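Local structure of L protein (CAS virus, 5MV0) at residues Ile48-Cys53 / Ile59-Lys64; Ile99-Ala104 / Leu122-Val127. The protein probably cleaves capped host RNAs through an N-terminal endonuclease domain, supplying primers for transcription by the viral polymerase. One frame throughout, in Å; residues are numbered along the deposited sequence.

How the interactions relate
After helix 4-20 the chain enters helix 34-57, and interaction 1 closes a short loop where the segment after it, with the short strand 60-61, turns back on the helix, 59-64 against 48-53. The chain then runs through helix 68-73 and strand 89-93 into strand 98-106. Interaction 2 closes a second, longer loop round helix 110-122, bringing 122-127 back over 99-104. The two loops follow one another without crossing or nesting. Both contacts reach the same mixed sheet, where strand 89-93 lies between 60-61 and 98-106. They also touch directly: Ile59 CD1 lies 3.6 Å from Leu102 CB, and Cys53 also packs on Leu102 of strand 98-106.

Interaction 1: Ile48-Cys53 / Ile59-Lys64; sequences IHELNC and IIHNTK
His61 swings its imidazole at helix 34-57 by setting CG trans to its own backbone N (chi1 -172°), and Glu50 answers with CG trans to its carbonyl carbon and an extended chain beyond. The result is a His-carboxylate hydrogen bond that ties the helix to the short edge strand 60-61 in this cap-snatching domain of the PDDEXK nuclease clan. NE2 of His61 donates to OE1 of Glu50 at 2.9 Å, and the bond is nearly straight, with 176° at the hydrogen. The acceptor sits in the ring plane, at the imidazole edge, and offers the anti lone pair, the one turned away from OE2. The carboxylate plane is turned 72° from the ring plane, and OE1 meets the ring at its NE2 edge. Glu50's other oxygen, OE2, comes close to Asp88, two acidic groups brought together as would suit the metal-binding cluster of relatives.

Leu51, the next helix residue, crosses the imidazole at roughly a right angle. Its CD1 methyl comes to 3.7 Å from ND1 of His61 and also lies beside the His61 CB. The helix backbone covers one face of the ring, with Leu51 N 4.0 Å above its plane and displaced toward the rim. The ring is thus held by a bond at its NE2 edge and by packing of the helix backbone on one face and the Leu51 methyl near ND1.

Beyond His61 the chain makes an inverse gamma turn centred on Asn62, closed by a weak bond from Thr63 N to His61 O. Asn62 ND2 reaches the carbonyls of Pro87 and Ile66, linking this turn to the segment carrying Asp88. The turn also folds Thr63 back over the other face of the imidazole, its CG2 methyl 3.5 Å above the ring plane.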
# COMPACT_ATOMS: atom_id res chain seq x y z
N ILE B 48 6.82 -6.25 9.53
CA ILE B 48 5.40 -6.59 9.71
C ILE B 48 5.15 -7.12 11.12
O ILE B 48 4.20 -6.73 11.82
CB ILE B 48 4.96 -7.59 8.63
CG1 ILE B 48 5.04 -6.94 7.23
CG2 ILE B 48 3.56 -8.13 8.91
CD1 ILE B 48 4.86 -7.92 6.06
N HIS B 49 6.01 -8.04 11.57
CA HIS B 49 5.92 -8.55 12.94
C HIS B 49 5.98 -7.41 13.96
O HIS B 49 5.14 -7.35 14.88
CB HIS B 49 7.05 -9.55 13.18
CG HIS B 49 7.04 -10.17 14.54
ND1 HIS B 49 5.97 -10.90 15.01
CD2 HIS B 49 7.98 -10.20 15.51
CE1 HIS B 49 6.25 -11.35 16.22
NE2 HIS B 49 7.47 -10.95 16.55
N GLU B 50 6.97 -6.52 13.84
CA GLU B 50 7.09 -5.38 14.76
C GLU B 50 5.83 -4.54 14.74
O GLU B 50 5.33 -4.13 15.79
CB GLU B 50 8.27 -4.48 14.39
CG GLU B 50 9.65 -5.04 14.53
CD GLU B 50 10.68 -4.15 13.81
OE1 GLU B 50 10.30 -3.04 13.36
OE2 GLU B 50 11.84 -4.57 13.68
N LEU B 51 5.34 -4.21 13.54
CA LEU B 51 4.15 -3.38 13.42
C LEU B 51 2.96 -3.99 14.15
O LEU B 51 2.26 -3.31 14.91
CB LEU B 51 3.80 -3.19 11.94
CG LEU B 51 2.53 -2.36 11.69
CD1 LEU B 51 2.64 -1.03 12.45
CD2 LEU B 51 2.32 -2.12 10.21
N ASN B 52 2.70 -5.27 13.92
CA ASN B 52 1.51 -5.87 14.51
C ASN B 52 1.66 -6.09 16.01
O ASN B 52 0.66 -6.00 16.74
CB ASN B 52 1.18 -7.14 13.75
CG ASN B 52 0.65 -6.82 12.35
OD1 ASN B 52 -0.13 -5.89 12.18
ND2 ASN B 52 1.10 -7.57 11.35
N CYS B 53 2.87 -6.35 16.49
CA CYS B 53 3.08 -6.37 17.94
C CYS B 53 2.77 -5.00 18.54
O CYS B 53 2.11 -4.91 19.58
CB CYS B 53 4.51 -6.80 18.28
SG CYS B 53 4.86 -8.55 17.97
N ILE B 59 0.97 0.67 21.13
CA ILE B 59 2.11 1.57 21.25
C ILE B 59 2.57 2.01 19.86
O ILE B 59 2.10 1.52 18.84
CB ILE B 59 3.27 0.92 22.03
CG1 ILE B 59 3.87 -0.22 21.23
CG2 ILE B 59 2.79 0.39 23.39
CD1 ILE B 59 5.06 -0.85 21.90
N ILE B 60 3.51 2.94 19.85
CA ILE B 60 4.03 3.53 18.62
C ILE B 60 5.08 2.62 18.01
O ILE B 60 6.01 2.19 18.69
CB ILE B 60 4.62 4.92 18.90
CG1 ILE B 60 3.53 5.88 19.39
CG2 ILE B 60 5.34 5.49 17.67
CD1 ILE B 60 4.10 7.09 20.09
N HIS B 61 4.93 2.31 16.72
CA HIS B 61 5.99 1.64 15.98
C HIS B 61 7.09 2.64 15.66
O HIS B 61 6.85 3.67 15.03
CB HIS B 61 5.43 1.03 14.70
CG HIS B 61 6.40 0.15 13.96
ND1 HIS B 61 6.27 -0.11 12.61
CD2 HIS B 61 7.49 -0.54 14.38
CE1 HIS B 61 7.25 -0.92 12.23
NE2 HIS B 61 8.00 -1.20 13.29
N ASN B 62 8.32 2.33 16.09
CA ASN B 62 9.41 3.31 16.11
C ASN B 62 10.15 3.36 14.77
O ASN B 62 11.36 3.14 14.68
CB ASN B 62 10.37 2.98 17.26
CG ASN B 62 11.49 3.98 17.40
OD1 ASN B 62 11.40 5.11 16.91
ND2 ASN B 62 12.55 3.59 18.10
N THR B 63 9.41 3.73 13.71
CA THR B 63 10.00 3.79 12.37
C THR B 63 10.98 4.95 12.20
O THR B 63 11.80 4.91 11.28
CB THR B 63 8.90 3.91 11.30
OG1 THR B 63 8.21 5.15 11.46
CG2 THR B 63 7.92 2.76 11.42
N LYS B 64 10.90 6.00 13.02
CA LYS B 64 11.92 7.03 12.93
C LYS B 64 13.18 6.66 13.68
O LYS B 64 14.16 7.41 13.64
CB LYS B 64 11.38 8.36 13.45
CG LYS B 64 10.21 8.89 12.62
CD LYS B 64 9.72 10.19 13.18
CE LYS B 64 8.21 10.25 13.22
NZ LYS B 64 7.79 11.57 13.79

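Interaction 2: Ile99-Ala104 / Leu122-Val127; sequences IIVLEA and LKYSGV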
# COMPACT_ATOMS: atom_id res chain seq x y z
N ILE B 99 6.42 4.44 30.90
CA ILE B 99 7.04 4.25 29.60
C ILE B 99 7.01 2.77 29.28
O ILE B 99 7.33 1.94 30.14
CB ILE B 99 8.49 4.78 29.57
CG1 ILE B 99 8.49 6.31 29.76
CG2 ILE B 99 9.19 4.37 28.27
CD1 ILE B 99 9.85 6.87 30.15
N ILE B 100 6.60 2.42 28.06
CA ILE B 100 6.66 1.05 27.57
C ILE B 100 7.65 1.01 26.41
O ILE B 100 7.69 1.93 25.59
CB ILE B 100 5.27 0.56 27.14
CG1 ILE B 100 4.29 0.64 28.33
CG2 ILE B 100 5.34 -0.86 26.61
CD1 ILE B 100 2.84 0.44 27.94
N VAL B 101 8.47 -0.04 26.36
CA VAL B 101 9.31 -0.31 25.20
C VAL B 101 9.12 -1.75 24.77
O VAL B 101 8.91 -2.65 25.59
CB VAL B 101 10.81 -0.02 25.45
CG1 VAL B 101 11.07 1.47 25.62
CG2 VAL B 101 11.32 -0.83 26.65
N LEU B 102 9.18 -1.98 23.46
CA LEU B 102 8.95 -3.28 22.87
C LEU B 102 10.18 -3.72 22.09
O LEU B 102 10.77 -2.93 21.34
CB LEU B 102 7.73 -3.25 21.93
CG LEU B 102 7.64 -4.43 20.96
CD1 LEU B 102 7.25 -5.70 21.70
CD2 LEU B 102 6.67 -4.12 19.82
N GLU B 103 10.57 -4.98 22.28
CA GLU B 103 11.54 -5.66 21.43
C GLU B 103 10.84 -6.88 20.85
O GLU B 103 10.47 -7.80 21.59
CB GLU B 103 12.79 -6.06 22.21
CG GLU B 103 13.60 -4.89 22.78
CD GLU B 103 14.33 -4.09 21.71
OE1 GLU B 103 14.36 -4.55 20.54
OE2 GLU B 103 14.86 -3.01 22.03
N ALA B 104 10.66 -6.90 19.53
CA ALA B 104 9.93 -7.96 18.86
C ALA B 104 10.82 -8.68 17.87
O ALA B 104 11.62 -8.05 17.16
CB ALA B 104 8.69 -7.42 18.14
N LEU B 122 18.69 -7.87 27.99
CA LEU B 122 19.94 -7.47 28.61
C LEU B 122 20.43 -6.10 28.14
O LEU B 122 21.22 -5.47 28.85
CB LEU B 122 21.02 -8.52 28.35
CG LEU B 122 21.00 -9.75 29.27
CD1 LEU B 122 22.01 -10.79 28.79
CD2 LEU B 122 21.28 -9.36 30.72
N LYS B 123 19.98 -5.64 26.97
CA LYS B 123 20.37 -4.30 26.52
C LYS B 123 20.00 -3.24 27.54
O LYS B 123 20.67 -2.21 27.63
CB LYS B 123 19.69 -3.96 25.19
CG LYS B 123 19.93 -4.91 24.03
CD LYS B 123 19.43 -4.28 22.71
CE LYS B 123 17.94 -3.96 22.76
NZ LYS B 123 17.45 -3.48 21.43
N TYR B 124 18.92 -3.47 28.29
CA TYR B 124 18.29 -2.46 29.12
C TYR B 124 18.80 -2.43 30.56
O TYR B 124 18.17 -1.79 31.41
CB TYR B 124 16.77 -2.66 29.10
CG TYR B 124 16.13 -2.36 27.76
CD1 TYR B 124 15.67 -1.09 27.47
CD2 TYR B 124 16.00 -3.35 26.78
CE1 TYR B 124 15.09 -0.80 26.25
CE2 TYR B 124 15.42 -3.06 25.55
CZ TYR B 124 14.97 -1.78 25.30
OH TYR B 124 14.38 -1.47 24.08
N SER B 125 19.91 -3.10 30.86
CA SER B 125 20.43 -3.16 32.22
C SER B 125 20.55 -1.77 32.84
O SER B 125 21.16 -0.86 32.26
CB SER B 125 21.79 -3.85 32.24
OG SER B 125 21.65 -5.22 31.88
N GLY B 126 19.95 -1.60 34.02
CA GLY B 126 20.06 -0.38 34.79
C GLY B 126 19.00 0.66 34.51
O GLY B 126 18.73 1.50 35.37
N VAL B 127 18.36 0.61 33.34
CA VAL B 127 17.44 1.68 32.93
C VAL B 127 16.22 1.72 33.85
O VAL B 127 15.80 2.80 34.29
CB VAL B 127 17.04 1.50 31.46
CG1 VAL B 127 15.99 2.53 31.06
CG2 VAL B 127 18.27 1.58 30.57
O HOH W 1 17.26 -5.81 20.15
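Tyr124 and Lys123 come at Glu103 from the direction opposite to its own side chain, and both end on the same oxygen. Glu103 stands on the inner strand 98-106, its chain bent at chi2 (-71°) so that OE2 is presented to the loop. The phenol OH of Tyr124 donates to OE2 of Glu103 at 2.6 Å, arriving on the anti side and only 16° out of the carboxylate plane. Lys123 NZ, 2.7 Å from that OE2, comes instead from well above the plane, making a hydrogen-bonded salt bridge. The carboxylate and the phenol ring are turned 56° against each other, with OE2 near the plane of the ring at its edge.

Val101, two residues earlier in the strand, runs alongside Tyr124 but points the other way, its CG2 methyl 3.8 Å from Tyr124 CE1. Ile140, on the neighbouring strand, and Ile85 and Pro87 also touch the phenol, which is buried between sheet and loop. Both donors occupy the middle positions of a type I turn from Leu122 to Ser125, and the turn therefore delivers the amine and the phenol together. A water accepts from Lys123 NZ at 2.7 Å and lies 3.2 Å from Glu103 OE1.

Glu103 also packs against Asp88, consistent with the two acidic positions of the PD-(D/E)XK motif, which in relatives bind divalent metal ions. Two donors meet OE2 from different directions, which probably limits the carboxylate's rotation, with OE1 left facing the water that Lys123 NZ also binds.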